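Local coordinates for protein phosphoribosylaminoimidazole-succinocarboxamide synthase (Saccharomyces cerevisiae, PDB 1OBG) that catalyses the ATP-dependent joining of L-aspartate to 4-carboxy-5-aminoimidazole ribotide, giving SAICAR in de novo purine biosynthesis, at residues Ala213-Glu218 with Glu233-Asp238; His109-Ile114 with Glu227-Asp232; Tyr257-Leu262 with Ala289-Ala294. One frame throughout, in Å; residues are numbered along the deposited sequence.

Contact 1: Ala213-Glu218 with Glu233-Asp238; sequences ADTKFE and EVLTPD. With MG (magnesium ion), chain E; AMP (adenosine monophosphate), chain B.
Thr215 and Leu235 meet at the tight end of this contact. The Leu235 methyl CD1 lies 3.3 Å from Thr215 OG1 and also touches CB and CG2 of the same residue, with the two side chains crossing at about a right angle. The other methyl, Leu235 CD2, reaches the edge of the Phe217 ring, 3.9 Å from CE1. Val234 CG2 stands at that edge too, but more loosely. Within its own strand the ring carries Thr215 CG2 over one face, toward the rim. Helix 184-208 adds Tyr198, Ala194, Leu197 and Cys201 to this apolar patch.

The backbones do not bond directly here. The strand 210-221 pairs with strands 228-230 and 240-244, and Glu233-Asp238 lies in the loop that joins those two. A water bridges the gap. It donates to Lys216 O, accepts from Leu235 N at 2.8 Å, and lies 2.7 Å from Thr215 OG1 in a further hydrogen bond. With OG1 anti to the backbone N (chi1 -163°), Thr215 OG1 is also hydrogen-bonded to Ser240 OG.

The other end is looser and more polar. A second water accepts from Glu218 N and only weakly reaches Glu233 O. Lys216 NZ forms a weak salt bridge with Glu218 OE1 at 3.2 Å. Glu218 keeps an extended chain beyond CG, and its OE2 accepts a 2.6 Å hydrogen bond from AMP O2', which grips the ribose at its 2'-hydroxyl. At the far end of the loop Asp238 OD2 binds magnesium at 2.0 Å, while OD1 is held in a salt bridge by Lys52.

Contact 2: His109-Ile114 with Glu227-Asp232; sequences HKHKLI and EIILVD. With AMP (adenosine monophosphate), chain B.
His111 has CG anti to its carbonyl carbon (chi1 -76°), and this turns the imidazole toward Ile229. Ile229 CG1, anti to the carbonyl carbon (chi1 -46°), lies over the centre of one face of that ring. The result is a CH-pi contact: CG1 lies 4.3 Å from the ring centroid and almost on the ring normal. The methyl Ile229 CG2 touches the same imidazole at CD2, 4.0 Å away. The two side chains cross at about a right angle.

Leu113 points its CD2 methyl at Val231 CG2, 3.8 Å away. Both residues also border the adenine: Leu113 CD2 is near N3 and Val231 CB is near N7. The other Leu113 methyl, CD1, faces the ribose hydroxyl O2'. Deeper in, Ile114 CD1 meets Ile228 CG1 more loosely, and Val190 of helix 184-208 packs on both isoleucines.

The two segments line one side of the adenine and meet its polar edge in the ATP-binding cleft. Strands 112-121 and 228-230 are not direct neighbours in the mixed sheet; strand 210-221 pairs with each of them. No hydrogen bond joins the two segments, and the base is read by their backbones. His109 O accepts from AMP N6 at 2.9 Å, and His111 N donates to AMP N1 at 3.0 Å. Both bonds are fairly straight. This pair resembles the way the hinge of protein kinases binds adenine. From the other segment Asp232 N donates to AMP N7 at 3.0 Å, with a more bent angle of 144°. The Asp232 carboxylate is held by a salt bridge from its OD1 to Arg20.

Contact 3: Tyr257-Leu262 with Ala289-Ala294; sequences YDKQFL and AKYIEA. With MG (magnesium ion), chain E.
The Tyr257 ring has Lys290 CE over one face, while Lys290 O lies at its edge, 3.4 Å from CE1. Lys290 NZ stands farther out above the ring, at most a weak cation-pi attraction. A water at the same ring's edge bonds Tyr257 OH and donates to Glu293 OE1 at 2.9 Å. Ala294 CB packs obliquely on Tyr257 CE1 at 3.7 Å. The Phe261 ring receives Lys290 CG at its edge, 3.8 Å from CE2. The Lys290 chain is bent at chi2, chi3 and chi4, and this folds it between the two rings and over Tyr257 O. An alanine in place of Lys290 is likely to leave a gap between Tyr257 and Phe261 and let the Phe261 ring turn.

Magnesium lies in the plane of the Tyr291 ring, at its edge. Tyr291 OH binds it at 2.5 Å and Asp258 OD1 at 2.6 Å; Asp238 completes the protein ligands. The Asp258 carboxylate is turned 75° from the Tyr291 ring.

Lys259 is the N-cap of helix 260-268, which this contact joins to helix 281-299. Tyr291 also packs on helix 52-66, and the Tyr257 backbone bonds Phe242 of strand 240-244.

How the contacts relate
Contacts 1 and 2 cross along the chain: 109-114 comes first, then 213-218, 227-232 and 233-238. Their centres are about 15 Å apart. Strand 210-221 lies between strands 112-121 and 228-230 in the mixed sheet, and Glu218 O is probably hydrogen-bonded to Val231 N. Both contacts touch the same AMP, contact 2 mainly at the base and contact 1 at the ribose. Contact 3 follows in series, its centre about 16 Å from that of contact 1, in the helices toward the C-terminal end. Magnesium ties these two together. Contacts 2 and 3 do not touch, their nearest atoms being about 14 Å apart. The loop 233-238 thus runs from the nucleotide site to the metal site.

Contact 1: Ala213-Glu218 with Glu233-Asp238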
loop_
_atom_site.group_PDB
_atom_site.type_symbol
_atom_site.label_atom_id
_atom_site.label_comp_id
_atom_site.label_asym_id
_atom_site.label_seq_id
_atom_site.Cartn_x
_atom_site.Cartn_y
_atom_site.Cartn_z
ATOM N N ALA A 213 9.127 -3.871 -6.657
ATOM C CA ALA A 213 9.714 -5.205 -6.482
ATOM C C ALA A 213 8.635 -6.212 -6.132
ATOM O O ALA A 213 8.704 -7.371 -6.533
ATOM C CB ALA A 213 10.807 -5.179 -5.398
ATOM N N ASP A 214 7.638 -5.748 -5.370
ATOM C CA ASP A 214 6.533 -6.583 -4.938
ATOM C C ASP A 214 5.428 -5.664 -4.421
ATOM O O ASP A 214 5.626 -4.471 -4.218
ATOM C CB ASP A 214 6.969 -7.567 -3.837
ATOM C CG ASP A 214 7.667 -6.867 -2.691
ATOM O OD1 ASP A 214 8.862 -7.150 -2.440
ATOM O OD2 ASP A 214 7.103 -6.012 -1.991
ATOM N N THR A 215 4.263 -6.215 -4.196
ATOM C CA THR A 215 3.178 -5.396 -3.719
ATOM C C THR A 215 2.178 -6.281 -2.990
ATOM O O THR A 215 2.119 -7.469 -3.246
ATOM C CB THR A 215 2.519 -4.615 -4.895
ATOM O OG1 THR A 215 1.740 -3.533 -4.357
ATOM C CG2 THR A 215 1.512 -5.481 -5.662
ATOM N N LYS A 216 1.407 -5.680 -2.095
ATOM C CA LYS A 216 0.399 -6.398 -1.345
ATOM C C LYS A 216 -0.978 -5.903 -1.843
ATOM O O LYS A 216 -1.296 -4.722 -1.734
ATOM C CB LYS A 216 0.617 -6.105 0.148
ATOM C CG LYS A 216 -0.405 -6.749 1.096
ATOM C CD LYS A 216 -0.058 -6.458 2.561
ATOM C CE LYS A 216 -0.854 -5.268 3.109
ATOM N NZ LYS A 216 -2.122 -4.988 2.355
ATOM N N PHE A 217 -1.791 -6.786 -2.403
ATOM C CA PHE A 217 -3.147 -6.401 -2.759
ATOM C C PHE A 217 -4.086 -6.945 -1.683
ATOM O O PHE A 217 -3.785 -7.955 -1.028
ATOM C CB PHE A 217 -3.592 -7.023 -4.100
ATOM C CG PHE A 217 -2.892 -6.461 -5.329
ATOM C CD1 PHE A 217 -2.954 -5.090 -5.657
ATOM C CD2 PHE A 217 -2.192 -7.313 -6.178
ATOM C CE1 PHE A 217 -2.310 -4.600 -6.827
ATOM C CE2 PHE A 217 -1.558 -6.835 -7.332
ATOM C CZ PHE A 217 -1.608 -5.497 -7.656
ATOM N N GLU A 218 -5.230 -6.298 -1.528
ATOM C CA GLU A 218 -6.316 -6.939 -0.822
ATOM C C GLU A 218 -7.556 -6.904 -1.694
ATOM O O GLU A 218 -7.795 -5.922 -2.370
ATOM C CB GLU A 218 -6.550 -6.238 0.510
ATOM C CG GLU A 218 -5.458 -6.610 1.499
ATOM C CD GLU A 218 -5.633 -5.960 2.856
ATOM O OE1 GLU A 218 -4.767 -6.212 3.715
ATOM O OE2 GLU A 218 -6.612 -5.211 3.048
ATOM N N GLU A 233 -5.578 0.154 -0.114
ATOM C CA GLU A 233 -4.795 1.069 -0.944
ATOM C C GLU A 233 -4.001 0.223 -1.914
ATOM O O GLU A 233 -3.691 -0.933 -1.639
ATOM C CB GLU A 233 -3.880 1.991 -0.094
ATOM C CG GLU A 233 -2.372 1.767 -0.283
ATOM C CD GLU A 233 -1.493 2.485 0.748
ATOM O OE1 GLU A 233 -0.713 1.777 1.428
ATOM O OE2 GLU A 233 -1.555 3.741 0.875
ATOM N N VAL A 234 -3.689 0.820 -3.052
ATOM C CA VAL A 234 -3.072 0.121 -4.138
ATOM C C VAL A 234 -1.757 0.795 -4.548
ATOM O O VAL A 234 -1.725 2.009 -4.821
ATOM C CB VAL A 234 -4.091 0.051 -5.327
ATOM C CG1 VAL A 234 -4.653 1.432 -5.650
ATOM C CG2 VAL A 234 -3.458 -0.510 -6.545
ATOM N N LEU A 235 -0.688 -0.003 -4.573
ATOM C CA LEU A 235 0.588 0.351 -5.224
ATOM C C LEU A 235 1.207 1.663 -4.733
ATOM O O LEU A 235 1.733 2.464 -5.527
ATOM C CB LEU A 235 0.411 0.390 -6.754
ATOM C CG LEU A 235 0.603 -0.791 -7.714
ATOM C CD1 LEU A 235 1.527 -1.931 -7.223
ATOM C CD2 LEU A 235 -0.731 -1.307 -8.240
ATOM N N THR A 236 1.130 1.900 -3.426
ATOM C CA THR A 236 1.862 3.018 -2.859
ATOM C C THR A 236 3.137 2.461 -2.202
ATOM O O THR A 236 3.229 1.261 -1.965
ATOM C CB THR A 236 1.061 3.717 -1.775
ATOM O OG1 THR A 236 0.899 2.815 -0.684
ATOM C CG2 THR A 236 -0.344 4.037 -2.231
ATOM N N PRO A 237 4.094 3.331 -1.884
ATOM C CA PRO A 237 5.313 2.899 -1.202
ATOM C C PRO A 237 5.079 2.288 0.184
ATOM O O PRO A 237 5.968 1.616 0.684
ATOM C CB PRO A 237 6.151 4.180 -1.103
ATOM C CG PRO A 237 5.476 5.207 -1.966
ATOM C CD PRO A 237 4.077 4.778 -2.158
ATOM N N ASP A 238 3.922 2.511 0.796
ATOM C CA ASP A 238 3.613 1.873 2.066
ATOM C C ASP A 238 3.138 0.425 1.852
ATOM O O ASP A 238 3.237 -0.389 2.762
ATOM C CB ASP A 238 2.534 2.658 2.833
ATOM C CG ASP A 238 3.069 3.930 3.482
ATOM O OD1 ASP A 238 2.239 4.783 3.876
ATOM O OD2 ASP A 238 4.302 4.167 3.644
HETATM MG MG MG E . 5.881 4.922 2.687
HETATM P P AMP B . -5.570 -0.405 7.472
HETATM O O1P AMP B . -4.571 -0.235 6.319
HETATM O O2P AMP B . -5.939 0.889 8.104
HETATM O O3P AMP B . -4.962 -1.411 8.581
HETATM O "O5'" AMP B . -6.929 -1.032 6.891
HETATM C "C5'" AMP B . -8.023 -1.126 7.761
HETATM C "C4'" AMP B . -8.796 -2.379 7.419
HETATM O "O4'" AMP B . -9.751 -2.069 6.424
HETATM C "C3'" AMP B . -7.879 -3.466 6.857
HETATM O "O3'" AMP B . -8.095 -4.650 7.586
HETATM C "C2'" AMP B . -8.352 -3.640 5.427
HETATM O "O2'" AMP B . -8.305 -4.995 5.070
HETATM C "C1'" AMP B . -9.788 -3.132 5.512
HETATM N N9 AMP B . -10.373 -2.673 4.236
HETATM C C8 AMP B . -9.772 -2.050 3.167
HETATM N N7 AMP B . -10.728 -1.826 2.228
HETATM C C5 AMP B . -11.918 -2.285 2.683
HETATM C C6 AMP B . -13.212 -2.315 2.155
HETATM N N6 AMP B . -13.531 -1.652 1.038
HETATM N N1 AMP B . -14.227 -2.882 2.907
HETATM C C2 AMP B . -13.985 -3.400 4.160
HETATM N N3 AMP B . -12.701 -3.360 4.678
HETATM C C4 AMP B . -11.697 -2.816 3.951
HETATM O O HOH W 1 -0.572 -2.601 -3.411
HETATM O O HOH W 2 -5.272 -3.711 -2.553
#

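Contact 2: His109-Ile114 with Glu227-Asp232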
loop_
_atom_site.group_PDB
_atom_site.type_symbol
_atom_site.label_atom_id
_atom_site.label_comp_id
_atom_site.label_asym_id
_atom_site.label_seq_id
_atom_site.Cartn_x
_atom_site.Cartn_y
_atom_site.Cartn_z
ATOM N N HIS A 109 -16.927 1.794 -0.632
ATOM C CA HIS A 109 -17.923 0.797 -0.269
ATOM C C HIS A 109 -17.266 -0.272 0.567
ATOM O O HIS A 109 -16.204 -0.794 0.186
ATOM C CB HIS A 109 -18.502 0.122 -1.506
ATOM C CG HIS A 109 -19.387 1.006 -2.325
ATOM N ND1 HIS A 109 -19.067 1.391 -3.613
ATOM C CD2 HIS A 109 -20.583 1.578 -2.046
ATOM C CE1 HIS A 109 -20.031 2.160 -4.090
ATOM N NE2 HIS A 109 -20.960 2.291 -3.157
ATOM N N LYS A 110 -17.905 -0.599 1.694
ATOM C CA LYS A 110 -17.494 -1.699 2.548
ATOM C C LYS A 110 -17.791 -3.007 1.828
ATOM O O LYS A 110 -18.882 -3.169 1.268
ATOM C CB LYS A 110 -18.280 -1.638 3.863
ATOM C CG LYS A 110 -17.533 -2.127 5.085
ATOM C CD LYS A 110 -18.402 -2.059 6.348
ATOM C CE LYS A 110 -18.881 -0.614 6.597
ATOM N NZ LYS A 110 -19.393 -0.311 7.991
ATOM N N HIS A 111 -16.828 -3.932 1.817
ATOM C CA HIS A 111 -17.045 -5.249 1.209
ATOM C C HIS A 111 -16.550 -6.364 2.082
ATOM O O HIS A 111 -15.672 -6.176 2.919
ATOM C CB HIS A 111 -16.309 -5.366 -0.132
ATOM C CG HIS A 111 -16.986 -4.626 -1.233
ATOM N ND1 HIS A 111 -18.202 -5.019 -1.742
ATOM C CD2 HIS A 111 -16.635 -3.509 -1.906
ATOM C CE1 HIS A 111 -18.571 -4.175 -2.690
ATOM N NE2 HIS A 111 -17.633 -3.254 -2.813
ATOM N N LYS A 112 -17.108 -7.542 1.864
ATOM C CA LYS A 112 -16.559 -8.743 2.476
ATOM C C LYS A 112 -15.190 -9.042 1.855
ATOM O O LYS A 112 -15.067 -9.134 0.642
ATOM C CB LYS A 112 -17.505 -9.915 2.215
ATOM C CG LYS A 112 -17.295 -11.070 3.176
ATOM C CD LYS A 112 -17.006 -12.341 2.403
ATOM C CE LYS A 112 -18.300 -13.077 2.075
ATOM N NZ LYS A 112 -18.315 -14.505 2.560
ATOM N N LEU A 113 -14.186 -9.198 2.701
ATOM C CA LEU A 113 -12.807 -9.399 2.280
ATOM C C LEU A 113 -12.477 -10.868 2.039
ATOM O O LEU A 113 -12.968 -11.760 2.743
ATOM C CB LEU A 113 -11.863 -8.840 3.338
ATOM C CG LEU A 113 -12.097 -7.379 3.757
ATOM C CD1 LEU A 113 -11.024 -6.907 4.758
ATOM C CD2 LEU A 113 -12.158 -6.453 2.551
ATOM N N ILE A 114 -11.648 -11.124 1.033
ATOM C CA ILE A 114 -11.068 -12.454 0.874
ATOM C C ILE A 114 -9.939 -12.490 1.894
ATOM O O ILE A 114 -9.085 -11.577 1.950
ATOM C CB ILE A 114 -10.580 -12.719 -0.572
ATOM C CG1 ILE A 114 -11.776 -12.730 -1.543
ATOM C CG2 ILE A 114 -9.810 -14.045 -0.635
ATOM C CD1 ILE A 114 -11.397 -12.627 -3.029
ATOM N N GLU A 227 -18.018 -11.173 -8.272
ATOM C CA GLU A 227 -16.920 -10.361 -8.788
ATOM C C GLU A 227 -15.901 -10.072 -7.696
ATOM O O GLU A 227 -16.258 -9.785 -6.553
ATOM C CB GLU A 227 -17.437 -9.024 -9.306
ATOM C CG GLU A 227 -18.127 -9.066 -10.655
ATOM C CD GLU A 227 -18.682 -7.702 -11.040
ATOM O OE1 GLU A 227 -18.067 -7.039 -11.904
ATOM O OE2 GLU A 227 -19.726 -7.287 -10.475
ATOM N N ILE A 228 -14.634 -10.136 -8.060
ATOM C CA ILE A 228 -13.566 -9.734 -7.149
ATOM C C ILE A 228 -13.386 -8.206 -7.205
ATOM O O ILE A 228 -13.386 -7.625 -8.278
ATOM C CB ILE A 228 -12.268 -10.488 -7.491
ATOM C CG1 ILE A 228 -12.477 -12.002 -7.300
ATOM C CG2 ILE A 228 -11.101 -9.973 -6.634
ATOM C CD1 ILE A 228 -11.294 -12.891 -7.776
ATOM N N ILE A 229 -13.238 -7.570 -6.040
ATOM C CA ILE A 229 -13.122 -6.114 -5.956
ATOM C C ILE A 229 -11.792 -5.746 -5.331
ATOM O O ILE A 229 -11.396 -6.325 -4.327
ATOM C CB ILE A 229 -14.244 -5.499 -5.051
ATOM C CG1 ILE A 229 -15.642 -6.065 -5.363
ATOM C CG2 ILE A 229 -14.212 -3.946 -5.076
ATOM C CD1 ILE A 229 -16.160 -5.721 -6.708
ATOM N N LEU A 230 -11.129 -4.769 -5.921
ATOM C CA LEU A 230 -9.906 -4.238 -5.360
ATOM C C LEU A 230 -10.269 -3.332 -4.198
ATOM O O LEU A 230 -11.041 -2.376 -4.342
ATOM C CB LEU A 230 -9.119 -3.463 -6.403
ATOM C CG LEU A 230 -7.679 -3.071 -6.115
ATOM C CD1 LEU A 230 -6.854 -4.271 -5.637
ATOM C CD2 LEU A 230 -7.089 -2.436 -7.376
ATOM N N VAL A 231 -9.720 -3.637 -3.035
ATOM C CA VAL A 231 -10.021 -2.805 -1.874
ATOM C C VAL A 231 -8.718 -2.219 -1.291
ATOM O O VAL A 231 -7.657 -2.291 -1.910
ATOM C CB VAL A 231 -10.940 -3.546 -0.844
ATOM C CG1 VAL A 231 -12.223 -4.077 -1.532
ATOM C CG2 VAL A 231 -10.191 -4.727 -0.145
ATOM N N ASP A 232 -8.790 -1.621 -0.115
ATOM C CA ASP A 232 -7.585 -1.102 0.516
ATOM C C ASP A 232 -6.862 -0.071 -0.366
ATOM O O ASP A 232 -7.464 0.519 -1.245
ATOM C CB ASP A 232 -6.656 -2.244 0.900
ATOM C CG ASP A 232 -5.784 -1.902 2.098
ATOM O OD1 ASP A 232 -6.294 -1.254 3.040
ATOM O OD2 ASP A 232 -4.582 -2.247 2.177
HETATM P P AMP B . -5.570 -0.405 7.472
HETATM O O1P AMP B . -4.571 -0.235 6.319
HETATM O O2P AMP B . -5.939 0.889 8.104
HETATM O O3P AMP B . -4.962 -1.411 8.581
HETATM O "O5'" AMP B . -6.929 -1.032 6.891
HETATM C "C5'" AMP B . -8.023 -1.126 7.761
HETATM C "C4'" AMP B . -8.796 -2.379 7.419
HETATM O "O4'" AMP B . -9.751 -2.069 6.424
HETATM C "C3'" AMP B . -7.879 -3.466 6.857
HETATM O "O3'" AMP B . -8.095 -4.650 7.586
HETATM C "C2'" AMP B . -8.352 -3.640 5.427
HETATM O "O2'" AMP B . -8.305 -4.995 5.070
HETATM C "C1'" AMP B . -9.788 -3.132 5.512
HETATM N N9 AMP B . -10.373 -2.673 4.236
HETATM C C8 AMP B . -9.772 -2.050 3.167
HETATM N N7 AMP B . -10.728 -1.826 2.228
HETATM C C5 AMP B . -11.918 -2.285 2.683
HETATM C C6 AMP B . -13.212 -2.315 2.155
HETATM N N6 AMP B . -13.531 -1.652 1.038
HETATM N N1 AMP B . -14.227 -2.882 2.907
HETATM C C2 AMP B . -13.985 -3.400 4.160
HETATM N N3 AMP B . -12.701 -3.360 4.678
HETATM C C4 AMP B . -11.697 -2.816 3.951
#

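Contact 3: Tyr257-Leu262 with Ala289-Ala294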
loop_
_atom_site.group_PDB
_atom_site.type_symbol
_atom_site.label_atom_id
_atom_site.label_comp_id
_atom_site.label_asym_id
_atom_site.label_seq_id
_atom_site.Cartn_x
_atom_site.Cartn_y
_atom_site.Cartn_z
ATOM N N TYR A 257 13.241 3.323 -1.611
ATOM C CA TYR A 257 13.013 4.543 -2.355
ATOM C C TYR A 257 12.646 5.693 -1.425
ATOM O O TYR A 257 13.192 6.788 -1.529
ATOM C CB TYR A 257 11.849 4.332 -3.337
ATOM C CG TYR A 257 11.691 5.445 -4.318
ATOM C CD1 TYR A 257 10.887 6.549 -4.027
ATOM C CD2 TYR A 257 12.343 5.407 -5.551
ATOM C CE1 TYR A 257 10.744 7.577 -4.937
ATOM C CE2 TYR A 257 12.203 6.435 -6.461
ATOM C CZ TYR A 257 11.400 7.509 -6.144
ATOM O OH TYR A 257 11.244 8.526 -7.041
ATOM N N ASP A 258 11.703 5.435 -0.537
ATOM C CA ASP A 258 11.168 6.474 0.319
ATOM C C ASP A 258 11.812 6.575 1.699
ATOM O O ASP A 258 11.951 7.666 2.220
ATOM C CB ASP A 258 9.643 6.346 0.456
ATOM C CG ASP A 258 9.189 4.955 0.830
ATOM O OD1 ASP A 258 8.208 4.892 1.598
ATOM O OD2 ASP A 258 9.713 3.876 0.415
ATOM N N LYS A 259 12.206 5.447 2.270
ATOM C CA LYS A 259 12.557 5.417 3.686
ATOM C C LYS A 259 14.041 5.219 3.988
ATOM O O LYS A 259 14.400 5.030 5.141
ATOM C CB LYS A 259 11.743 4.340 4.413
ATOM C CG LYS A 259 10.270 4.712 4.517
ATOM C CD LYS A 259 9.537 3.779 5.430
ATOM C CE LYS A 259 8.068 4.013 5.331
ATOM N NZ LYS A 259 7.395 3.053 6.232
ATOM N N GLN A 260 14.898 5.263 2.969
ATOM C CA GLN A 260 16.308 5.002 3.228
ATOM C C GLN A 260 16.963 6.020 4.164
ATOM O O GLN A 260 17.780 5.637 5.004
ATOM C CB GLN A 260 17.119 4.903 1.943
ATOM C CG GLN A 260 18.387 4.052 2.094
ATOM C CD GLN A 260 18.175 2.702 2.776
ATOM O OE1 GLN A 260 18.877 2.393 3.737
ATOM N NE2 GLN A 260 17.230 1.901 2.299
ATOM N N PHE A 261 16.630 7.303 4.020
ATOM C CA PHE A 261 17.274 8.315 4.846
ATOM C C PHE A 261 16.883 8.119 6.288
ATOM O O PHE A 261 17.721 8.228 7.200
ATOM C CB PHE A 261 16.896 9.711 4.386
ATOM C CG PHE A 261 17.176 9.946 2.932
ATOM C CD1 PHE A 261 18.483 10.014 2.471
ATOM C CD2 PHE A 261 16.132 10.084 2.026
ATOM C CE1 PHE A 261 18.751 10.225 1.109
ATOM C CE2 PHE A 261 16.382 10.301 0.674
ATOM C CZ PHE A 261 17.689 10.372 0.214
ATOM N N LEU A 262 15.603 7.820 6.487
ATOM C CA LEU A 262 15.073 7.600 7.810
ATOM C C LEU A 262 15.668 6.342 8.435
ATOM O O LEU A 262 16.108 6.352 9.602
ATOM C CB LEU A 262 13.548 7.511 7.759
ATOM C CG LEU A 262 12.817 7.118 9.045
ATOM C CD1 LEU A 262 13.066 8.118 10.169
ATOM C CD2 LEU A 262 11.321 6.994 8.750
ATOM N N ALA A 289 10.623 14.848 -0.020
ATOM C CA ALA A 289 11.019 15.026 -1.412
ATOM C C ALA A 289 10.853 13.737 -2.204
ATOM O O ALA A 289 10.487 13.809 -3.365
ATOM C CB ALA A 289 12.473 15.561 -1.537
ATOM N N LYS A 290 11.110 12.577 -1.580
ATOM C CA LYS A 290 10.967 11.279 -2.236
ATOM C C LYS A 290 9.522 10.933 -2.519
ATOM O O LYS A 290 9.225 10.347 -3.552
ATOM C CB LYS A 290 11.564 10.136 -1.393
ATOM C CG LYS A 290 13.065 10.221 -1.122
ATOM C CD LYS A 290 13.784 10.751 -2.334
ATOM C CE LYS A 290 14.233 9.641 -3.251
ATOM N NZ LYS A 290 15.726 9.672 -3.274
ATOM N N TYR A 291 8.622 11.263 -1.598
ATOM C CA TYR A 291 7.205 11.002 -1.843
ATOM C C TYR A 291 6.711 11.863 -2.988
ATOM O O TYR A 291 5.926 11.419 -3.817
ATOM C CB TYR A 291 6.357 11.260 -0.577
ATOM C CG TYR A 291 6.500 10.136 0.412
ATOM C CD1 TYR A 291 6.077 8.848 0.101
ATOM C CD2 TYR A 291 7.088 10.358 1.648
ATOM C CE1 TYR A 291 6.225 7.803 1.017
ATOM C CE2 TYR A 291 7.246 9.330 2.567
ATOM C CZ TYR A 291 6.816 8.072 2.261
ATOM O OH TYR A 291 6.983 7.081 3.197
ATOM N N ILE A 292 7.177 13.102 -3.025
ATOM C CA ILE A 292 6.838 13.991 -4.117
ATOM C C ILE A 292 7.398 13.462 -5.437
ATOM O O ILE A 292 6.705 13.461 -6.457
ATOM C CB ILE A 292 7.351 15.428 -3.871
ATOM C CG1 ILE A 292 6.541 16.092 -2.747
ATOM C CG2 ILE A 292 7.263 16.247 -5.207
ATOM C CD1 ILE A 292 7.223 17.330 -2.113
ATOM N N GLU A 293 8.652 13.021 -5.406
ATOM C CA GLU A 293 9.284 12.477 -6.606
ATOM C C GLU A 293 8.568 11.205 -7.104
ATOM O O GLU A 293 8.368 11.031 -8.306
ATOM C CB GLU A 293 10.775 12.223 -6.335
ATOM C CG GLU A 293 11.560 11.727 -7.527
ATOM C CD GLU A 293 13.018 11.403 -7.182
ATOM O OE1 GLU A 293 13.674 10.683 -7.974
ATOM O OE2 GLU A 293 13.506 11.873 -6.132
ATOM N N ALA A 294 8.176 10.323 -6.191
ATOM C CA ALA A 294 7.407 9.126 -6.579
ATOM C C ALA A 294 6.111 9.534 -7.284
ATOM O O ALA A 294 5.736 8.990 -8.326
ATOM C CB ALA A 294 7.082 8.251 -5.347
HETATM MG MG MG E . 5.881 4.922 2.687
HETATM O O HOH W 3 12.284 8.432 -9.270
#